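Local atomic coordinates of anastral spindle 2, SAS 4 (Drosophila melanogaster, PDB entry 4BY2), a protein that probably serves as a tubulin-binding molecular adaptor in centriole assembly, here as the SAS-4 TCP domain fused to a proline-rich motif of Ana2. Residues N157-L171 with W174-R186. Sequence-based numbering, arbitrary orientation.
Sequences NNSIKIVDPSDTEKL and WRYADGTHLVQLR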
ATOM      1  N   ASN A 157      -4.919 -13.775  -8.300  1.00 71.31           N
ATOM      2  CA  ASN A 157      -5.003 -15.238  -8.399  1.00 71.36           C
ATOM      3  C   ASN A 157      -4.491 -15.945  -7.120  1.00 75.87           C
ATOM      4  O   ASN A 157      -4.144 -17.129  -7.157  1.00 75.91           O
ATOM      5  CB  ASN A 157      -4.287 -15.744  -9.670  1.00 72.09           C
ATOM      6  CG  ASN A 157      -2.827 -15.361  -9.816  1.00 94.84           C
ATOM      7  OD1 ASN A 157      -2.166 -14.888  -8.885  1.00 87.80           O
ATOM      8  ND2 ASN A 157      -2.285 -15.574 -11.005  1.00 87.67           N
ATOM      9  N   ASN A 158      -4.457 -15.198  -5.990  1.00 72.40           N
ATOM     10  CA  ASN A 158      -4.034 -15.611  -4.644  1.00 72.14           C
ATOM     11  C   ASN A 158      -2.537 -15.996  -4.537  1.00 75.58           C
ATOM     12  O   ASN A 158      -2.121 -16.521  -3.501  1.00 75.30           O
ATOM     13  CB  ASN A 158      -4.940 -16.714  -4.077  1.00 73.23           C
ATOM     14  CG  ASN A 158      -6.358 -16.254  -3.859  1.00 98.54           C
ATOM     15  OD1 ASN A 158      -6.667 -15.546  -2.894  1.00 93.92           O
ATOM     16  ND2 ASN A 158      -7.248 -16.633  -4.764  1.00 90.64           N
ATOM     17  N   SER A 159      -1.727 -15.677  -5.570  1.00 71.68           N
ATOM     18  CA  SER A 159      -0.282 -15.932  -5.571  1.00 71.21           C
ATOM     19  C   SER A 159       0.442 -14.759  -4.913  1.00 74.15           C
ATOM     20  O   SER A 159       0.093 -13.603  -5.168  1.00 74.00           O
ATOM     21  CB  SER A 159       0.236 -16.134  -6.993  1.00 74.90           C
ATOM     22  OG  SER A 159      -0.375 -17.255  -7.610  1.00 84.80           O
ATOM     23  N   ILE A 160       1.434 -15.053  -4.059  1.00 69.77           N
ATOM     24  CA  ILE A 160       2.199 -14.033  -3.337  1.00 69.19           C
ATOM     25  C   ILE A 160       3.663 -14.013  -3.791  1.00 73.50           C
ATOM     26  O   ILE A 160       4.316 -15.055  -3.788  1.00 73.24           O
ATOM     27  CB  ILE A 160       2.047 -14.174  -1.787  1.00 71.92           C
ATOM     28  CG1 ILE A 160       0.559 -14.208  -1.356  1.00 72.20           C
ATOM     29  CG2 ILE A 160       2.801 -13.064  -1.044  1.00 72.12           C
ATOM     30  CD1 ILE A 160       0.266 -15.023  -0.097  1.00 78.47           C
ATOM     31  N   LYS A 161       4.170 -12.826  -4.169  1.00 70.55           N
ATOM     32  CA  LYS A 161       5.555 -12.618  -4.588  1.00 70.72           C
ATOM     33  C   LYS A 161       6.292 -11.859  -3.477  1.00 76.09           C
ATOM     34  O   LYS A 161       5.900 -10.744  -3.129  1.00 75.76           O
ATOM     35  CB  LYS A 161       5.608 -11.853  -5.924  1.00 72.95           C
ATOM     36  CG  LYS A 161       6.996 -11.733  -6.550  1.00 83.15           C
ATOM     37  CD  LYS A 161       6.970 -10.798  -7.754  1.00 91.92           C
ATOM     38  CE  LYS A 161       8.335 -10.597  -8.358  1.00102.77           C
ATOM     39  NZ  LYS A 161       8.291  -9.659  -9.510  1.00112.94           N
ATOM     40  N   ILE A 162       7.338 -12.481  -2.909  1.00 73.76           N
ATOM     41  CA  ILE A 162       8.155 -11.907  -1.835  1.00 74.20           C
ATOM     42  C   ILE A 162       9.542 -11.567  -2.392  1.00 80.08           C
ATOM     43  O   ILE A 162      10.168 -12.423  -3.018  1.00 79.37           O
ATOM     44  CB  ILE A 162       8.219 -12.828  -0.571  1.00 77.17           C
ATOM     45  CG1 ILE A 162       6.827 -13.360  -0.159  1.00 77.35           C
ATOM     46  CG2 ILE A 162       8.887 -12.119   0.611  1.00 77.92           C
ATOM     47  CD1 ILE A 162       6.552 -14.817  -0.518  1.00 83.52           C
ATOM     48  N   VAL A 163      10.012 -10.316  -2.177  1.00 78.97           N
ATOM     49  CA  VAL A 163      11.299  -9.817  -2.683  1.00 79.93           C
ATOM     50  C   VAL A 163      11.984  -8.868  -1.679  1.00 86.80           C
ATOM     51  O   VAL A 163      11.350  -7.952  -1.149  1.00 86.38           O
ATOM     52  CB  VAL A 163      11.172  -9.205  -4.116  1.00 83.83           C
ATOM     53  CG1 VAL A 163       9.911  -8.361  -4.273  1.00 83.69           C
ATOM     54  CG2 VAL A 163      12.421  -8.425  -4.538  1.00 83.64           C
ATOM     55  N   ASP A 164      13.284  -9.123  -1.423  1.00 85.80           N
ATOM     56  CA  ASP A 164      14.126  -8.354  -0.510  1.00 86.85           C
ATOM     57  C   ASP A 164      15.553  -8.228  -1.071  1.00 92.98           C
ATOM     58  O   ASP A 164      16.246  -9.244  -1.200  1.00 92.76           O
ATOM     59  CB  ASP A 164      14.136  -8.995   0.900  1.00 88.91           C
ATOM     60  CG  ASP A 164      14.886  -8.229   1.990  1.00101.13           C
ATOM     61  OD1 ASP A 164      15.079  -6.996   1.837  1.00101.76           O
ATOM     62  OD2 ASP A 164      15.203  -8.842   3.034  1.00108.12           O
ATOM     63  N   PRO A 165      16.019  -7.005  -1.427  1.00 91.08           N
ATOM     64  CA  PRO A 165      17.390  -6.870  -1.941  1.00 91.50           C
ATOM     65  C   PRO A 165      18.443  -6.776  -0.822  1.00 96.93           C
ATOM     66  O   PRO A 165      19.407  -6.009  -0.925  1.00 96.45           O
ATOM     67  CB  PRO A 165      17.318  -5.618  -2.832  1.00 93.17           C
ATOM     68  CG  PRO A 165      15.991  -4.945  -2.503  1.00 97.37           C
ATOM     69  CD  PRO A 165      15.354  -5.692  -1.361  1.00 92.78           C
ATOM     70  N   SER A 166      18.272  -7.598   0.235  1.00 94.78           N
ATOM     71  CA  SER A 166      19.169  -7.658   1.394  1.00 95.21           C
ATOM     72  C   SER A 166      20.254  -8.720   1.193  1.00100.25           C
ATOM     73  O   SER A 166      21.391  -8.370   0.851  1.00 99.99           O
ATOM     74  CB  SER A 166      18.384  -7.906   2.682  1.00 99.01           C
ATOM     75  OG  SER A 166      19.253  -8.022   3.797  1.00108.29           O
ATOM     76  N   ASP A 167      19.901 -10.015   1.385  1.00 97.41           N
ATOM     77  CA  ASP A 167      20.823 -11.144   1.231  1.00 97.45           C
ATOM     78  C   ASP A 167      21.209 -11.390  -0.219  1.00101.68           C
ATOM     79  O   ASP A 167      22.389 -11.580  -0.507  1.00101.35           O
ATOM     80  CB  ASP A 167      20.283 -12.438   1.903  1.00 99.28           C
ATOM     81  CG  ASP A 167      19.008 -13.061   1.339  1.00108.61           C
ATOM     82  OD1 ASP A 167      18.124 -12.301   0.879  1.00113.89           O
ATOM     83  OD2 ASP A 167      18.850 -14.299   1.455  1.00108.91           O
ATOM     84  N   THR A 168      20.209 -11.382  -1.124  1.00 98.29           N
ATOM     85  CA  THR A 168      20.295 -11.649  -2.563  1.00 98.03           C
ATOM     86  C   THR A 168      21.071 -12.969  -2.841  1.00101.06           C
ATOM     87  O   THR A 168      21.928 -13.042  -3.720  1.00100.69           O
ATOM     88  CB  THR A 168      20.779 -10.433  -3.384  1.00107.89           C
ATOM     89  OG1 THR A 168      20.331  -9.231  -2.758  1.00109.04           O
ATOM     90  CG2 THR A 168      20.261 -10.469  -4.830  1.00106.24           C
ATOM     91  N   GLU A 169      20.755 -14.000  -2.039  1.00 96.70           N
ATOM     92  CA  GLU A 169      21.204 -15.382  -2.166  1.00 95.98           C
ATOM     93  C   GLU A 169      20.073 -15.929  -3.023  1.00 98.03           C
ATOM     94  O   GLU A 169      20.306 -16.563  -4.054  1.00 97.86           O
ATOM     95  CB  GLU A 169      21.198 -16.070  -0.784  1.00 97.44           C
ATOM     96  CG  GLU A 169      22.141 -17.248  -0.664  1.00108.69           C
ATOM     97  CD  GLU A 169      23.519 -16.822  -0.204  1.00130.59           C
ATOM     98  OE1 GLU A 169      23.667 -16.488   0.994  1.00124.96           O
ATOM     99  OE2 GLU A 169      24.444 -16.789  -1.046  1.00125.02           O
ATOM    100  N   LYS A 170      18.832 -15.562  -2.611  1.00 92.85           N
ATOM    101  CA  LYS A 170      17.541 -15.847  -3.223  1.00 91.66           C
ATOM    102  C   LYS A 170      16.977 -14.551  -3.837  1.00 93.28           C
ATOM    103  O   LYS A 170      16.786 -13.550  -3.135  1.00 92.82           O
ATOM    104  CB  LYS A 170      16.551 -16.467  -2.204  1.00 93.83           C
ATOM    105  CG  LYS A 170      16.445 -15.725  -0.860  1.00103.54           C
ATOM    106  CD  LYS A 170      15.240 -16.165  -0.052  1.00110.76           C
ATOM    107  CE  LYS A 170      15.556 -17.330   0.849  1.00119.11           C
ATOM    108  NZ  LYS A 170      14.425 -17.649   1.755  1.00127.59           N
ATOM    109  N   LEU A 171      16.757 -14.560  -5.159  1.00 88.18           N
ATOM    110  CA  LEU A 171      16.256 -13.413  -5.912  1.00 87.20           C
ATOM    111  C   LEU A 171      14.796 -13.058  -5.577  1.00 88.90           C
ATOM    112  O   LEU A 171      14.520 -11.918  -5.201  1.00 88.34           O
ATOM    113  CB  LEU A 171      16.418 -13.669  -7.417  1.00 87.30           C
ATOM    114  CG  LEU A 171      16.277 -12.451  -8.307  1.00 92.05           C
ATOM    115  CD1 LEU A 171      17.640 -11.879  -8.665  1.00 92.24           C
ATOM    116  CD2 LEU A 171      15.488 -12.783  -9.557  1.00 94.41           C
ATOM    117  N   TRP A 174       8.022 -17.231  -4.140  1.00 76.00           N
ATOM    118  CA  TRP A 174       6.633 -17.350  -4.560  1.00 75.25           C
ATOM    119  C   TRP A 174       5.841 -18.324  -3.706  1.00 78.96           C
ATOM    120  O   TRP A 174       6.328 -19.407  -3.395  1.00 78.38           O
ATOM    121  CB  TRP A 174       6.569 -17.772  -6.032  1.00 73.70           C
ATOM    122  CG  TRP A 174       6.835 -16.659  -6.999  1.00 74.45           C
ATOM    123  CD1 TRP A 174       8.046 -16.270  -7.494  1.00 77.30           C
ATOM    124  CD2 TRP A 174       5.857 -15.817  -7.621  1.00 74.15           C
ATOM    125  NE1 TRP A 174       7.882 -15.234  -8.385  1.00 76.65           N
ATOM    126  CE2 TRP A 174       6.547 -14.938  -8.485  1.00 77.99           C
ATOM    127  CE3 TRP A 174       4.456 -15.720  -7.534  1.00 75.25           C
ATOM    128  CZ2 TRP A 174       5.885 -13.977  -9.257  1.00 77.24           C
ATOM    129  CZ3 TRP A 174       3.804 -14.766  -8.297  1.00 76.62           C
ATOM    130  CH2 TRP A 174       4.514 -13.906  -9.144  1.00 77.26           C
ATOM    131  N   ARG A 175       4.607 -17.939  -3.344  1.00 75.72           N
ATOM    132  CA  ARG A 175       3.683 -18.760  -2.566  1.00 75.74           C
ATOM    133  C   ARG A 175       2.345 -18.799  -3.300  1.00 80.11           C
ATOM    134  O   ARG A 175       1.648 -17.786  -3.369  1.00 79.83           O
ATOM    135  CB  ARG A 175       3.535 -18.240  -1.124  1.00 76.46           C
ATOM    136  CG  ARG A 175       4.768 -18.475  -0.259  1.00 88.19           C
ATOM    137  CD  ARG A 175       4.458 -18.381   1.224  1.00 99.12           C
ATOM    138  NE  ARG A 175       5.657 -18.559   2.045  1.00107.03           N
ATOM    139  CZ  ARG A 175       6.105 -19.730   2.489  1.00120.36           C
ATOM    140  NH1 ARG A 175       5.456 -20.851   2.195  1.00106.88           N
ATOM    141  NH2 ARG A 175       7.205 -19.791   3.225  1.00106.80           N
ATOM    142  N   TYR A 176       2.018 -19.958  -3.894  1.00 77.01           N
ATOM    143  CA  TYR A 176       0.804 -20.168  -4.686  1.00 76.93           C
ATOM    144  C   TYR A 176      -0.405 -20.590  -3.845  1.00 81.73           C
ATOM    145  O   TYR A 176      -0.243 -20.977  -2.684  1.00 81.28           O
ATOM    146  CB  TYR A 176       1.074 -21.158  -5.837  1.00 77.93           C
ATOM    147  CG  TYR A 176       2.153 -20.690  -6.791  1.00 79.52           C
ATOM    148  CD1 TYR A 176       3.491 -21.008  -6.573  1.00 80.14           C
ATOM    149  CD2 TYR A 176       1.839 -19.924  -7.910  1.00 81.50           C
ATOM    150  CE1 TYR A 176       4.491 -20.563  -7.437  1.00 80.92           C
ATOM    151  CE2 TYR A 176       2.830 -19.479  -8.785  1.00 82.13           C
ATOM    152  CZ  TYR A 176       4.156 -19.802  -8.544  1.00 88.21           C
ATOM    153  OH  TYR A 176       5.138 -19.369  -9.401  1.00 89.25           O
ATOM    154  N   ALA A 177      -1.618 -20.494  -4.438  1.00 79.10           N
ATOM    155  CA  ALA A 177      -2.906 -20.823  -3.814  1.00 79.28           C
ATOM    156  C   ALA A 177      -3.002 -22.267  -3.297  1.00 83.72           C
ATOM    157  O   ALA A 177      -3.601 -22.494  -2.242  1.00 83.58           O
ATOM    158  CB  ALA A 177      -4.044 -20.532  -4.781  1.00 80.08           C
ATOM    159  N   ASP A 178      -2.413 -23.229  -4.036  1.00 80.14           N
ATOM    160  CA  ASP A 178      -2.397 -24.652  -3.679  1.00 79.74           C
ATOM    161  C   ASP A 178      -1.493 -24.942  -2.474  1.00 82.79           C
ATOM    162  O   ASP A 178      -1.757 -25.883  -1.723  1.00 82.54           O
ATOM    163  CB  ASP A 178      -1.994 -25.522  -4.887  1.00 81.64           C
ATOM    164  CG  ASP A 178      -0.769 -25.061  -5.662  1.00 92.95           C
ATOM    165  OD1 ASP A 178       0.069 -24.335  -5.081  1.00 93.56           O
ATOM    166  OD2 ASP A 178      -0.641 -25.436  -6.847  1.00 99.41           O
ATOM    167  N   GLY A 179      -0.442 -24.137  -2.317  1.00 78.24           N
ATOM    168  CA  GLY A 179       0.516 -24.259  -1.225  1.00 77.63           C
ATOM    169  C   GLY A 179       1.964 -24.356  -1.662  1.00 80.80           C
ATOM    170  O   GLY A 179       2.856 -24.387  -0.810  1.00 80.37           O
ATOM    171  N   THR A 180       2.206 -24.399  -2.994  1.00 76.80           N
ATOM    172  CA  THR A 180       3.536 -24.510  -3.605  1.00 76.38           C
ATOM    173  C   THR A 180       4.410 -23.295  -3.279  1.00 79.99           C
ATOM    174  O   THR A 180       3.948 -22.157  -3.384  1.00 79.60           O
ATOM    175  CB  THR A 180       3.421 -24.769  -5.123  1.00 83.98           C
ATOM    176  OG1 THR A 180       2.383 -25.716  -5.372  1.00 83.75           O
ATOM    177  CG2 THR A 180       4.720 -25.275  -5.736  1.00 82.12           C
ATOM    178  N   HIS A 181       5.666 -23.549  -2.875  1.00 76.52           N
ATOM    179  CA  HIS A 181       6.638 -22.516  -2.524  1.00 76.38           C
ATOM    180  C   HIS A 181       7.878 -22.584  -3.424  1.00 80.61           C
ATOM    181  O   HIS A 181       8.704 -23.489  -3.280  1.00 80.32           O
ATOM    182  CB  HIS A 181       6.991 -22.576  -1.021  1.00 77.08           C
ATOM    183  CG  HIS A 181       7.990 -21.553  -0.564  1.00 80.38           C
ATOM    184  ND1 HIS A 181       7.787 -20.199  -0.765  1.00 82.09           N
ATOM    185  CD2 HIS A 181       9.148 -21.723   0.115  1.00 82.02           C
ATOM    186  CE1 HIS A 181       8.833 -19.593  -0.229  1.00 81.41           C
ATOM    187  NE2 HIS A 181       9.676 -20.468   0.319  1.00 81.73           N
ATOM    188  N   LEU A 182       7.989 -21.626  -4.365  1.00 77.08           N
ATOM    189  CA  LEU A 182       9.106 -21.533  -5.303  1.00 76.78           C
ATOM    190  C   LEU A 182      10.126 -20.498  -4.837  1.00 81.10           C
ATOM    191  O   LEU A 182       9.759 -19.368  -4.525  1.00 80.75           O
ATOM    192  CB  LEU A 182       8.603 -21.224  -6.731  1.00 76.73           C
ATOM    193  CG  LEU A 182       9.649 -20.924  -7.826  1.00 81.32           C
ATOM    194  CD1 LEU A 182      10.529 -22.137  -8.130  1.00 81.34           C
ATOM    195  CD2 LEU A 182       8.980 -20.444  -9.095  1.00 83.80           C
ATOM    196  N   VAL A 183      11.407 -20.897  -4.785  1.00 78.03           N
ATOM    197  CA  VAL A 183      12.516 -20.038  -4.371  1.00 78.09           C
ATOM    198  C   VAL A 183      13.514 -19.907  -5.523  1.00 83.23           C
ATOM    199  O   VAL A 183      14.212 -20.867  -5.848  1.00 82.73           O
ATOM    200  CB  VAL A 183      13.208 -20.510  -3.058  1.00 81.83           C
ATOM    201  CG1 VAL A 183      14.234 -19.488  -2.577  1.00 81.61           C
ATOM    202  CG2 VAL A 183      12.196 -20.807  -1.957  1.00 81.66           C
ATOM    203  N   GLN A 184      13.566 -18.719  -6.140  1.00 80.96           N
ATOM    204  CA  GLN A 184      14.501 -18.401  -7.218  1.00 81.17           C
ATOM    205  C   GLN A 184      15.764 -17.849  -6.557  1.00 86.02           C
ATOM    206  O   GLN A 184      15.660 -17.050  -5.629  1.00 85.74           O
ATOM    207  CB  GLN A 184      13.877 -17.376  -8.192  1.00 82.48           C
ATOM    208  CG  GLN A 184      14.788 -16.900  -9.333  1.00 99.19           C
ATOM    209  CD  GLN A 184      15.121 -17.983 -10.330  1.00118.87           C
ATOM    210  OE1 GLN A 184      14.289 -18.391 -11.145  1.00114.52           O
ATOM    211  NE2 GLN A 184      16.361 -18.448 -10.307  1.00110.80           N
ATOM    212  N   LEU A 185      16.944 -18.308  -7.001  1.00 83.09           N
ATOM    213  CA  LEU A 185      18.235 -17.885  -6.454  1.00 83.21           C
ATOM    214  C   LEU A 185      18.912 -16.884  -7.403  1.00 88.55           C
ATOM    215  O   LEU A 185      18.525 -16.793  -8.573  1.00 88.07           O
ATOM    216  CB  LEU A 185      19.155 -19.111  -6.204  1.00 83.14           C
ATOM    217  CG  LEU A 185      18.854 -20.117  -5.051  1.00 87.68           C
ATOM    218  CD1 LEU A 185      18.895 -19.480  -3.683  1.00 89.99           C
ATOM    219  CD2 LEU A 185      17.575 -20.905  -5.259  1.00 87.88           C
ATOM    220  N   ARG A 186      19.909 -16.130  -6.897  1.00 86.29           N
ATOM    221  CA  ARG A 186      20.663 -15.135  -7.670  1.00 86.73           C
ATOM    222  C   ARG A 186      21.513 -15.800  -8.765  1.00 91.00           C
ATOM    223  O   ARG A 186      21.534 -15.315  -9.899  1.00 90.63           O
ATOM    224  CB  ARG A 186      21.554 -14.305  -6.736  1.00 88.37           C
ATOM    225  CG  ARG A 186      22.107 -13.021  -7.346  1.00102.69           C
ATOM    226  CD  ARG A 186      23.413 -12.655  -6.668  1.00116.80           C
ATOM    227  NE  ARG A 186      23.847 -11.289  -6.963  1.00127.94           N
ATOM    228  CZ  ARG A 186      24.673 -10.585  -6.194  1.00143.40           C
ATOM    229  NH1 ARG A 186      25.144 -11.102  -5.064  1.00130.43           N
ATOM    230  NH2 ARG A 186      25.016  -9.350  -6.535  1.00131.32           N
TER
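I160 and R175 face each other as an antiparallel hydrogen-bonded pair, I160 N giving to R175 O and R175 N to I160 O at 2.8 and 2.9 Å, in the hairpin of strands 160-163 and 170-175, part of the extended antiparallel meander of the SAS-4 TCP domain. Strand 181-185 continues the meander through a second hairpin, in whose turn D178 OD1 accepts from T180 N in an Asx turn and also from T180 OG1. In the neighbouring non-hydrogen-bonded pair, K161 lies over one face of the W174 indole. Its CB stands 3.9 Å from the centroid of the six-membered ring, almost on the normal, a CH-pi contact, and CG and CD run on across CE2 and CZ2. With CG anti to the backbone N (chi1 -173°) and the rest extended, the lysine crosses the ring and carries NZ beyond it to a weak bond with V24 O of the fused Ana2 part. The opposite face of W174 meets Y176 OH, while S159 CB comes to the ring edge at CZ3. An alanine in place of W174 would probably leave the K161 methylenes without their aromatic platform and Y176 OH without the ring beside it. I162 CD1 touches R175 CG, and R175 NH2 lies over one face of the H181 ring. H181 ND1 in turn bonds to W174 O from the face opposite L182 N. Farther along, R186 N donates nearly straight (171°) to E169 O, approaching from above the carbonyl plane, and T168 CG2 rests 4.0 Å from R186 CG.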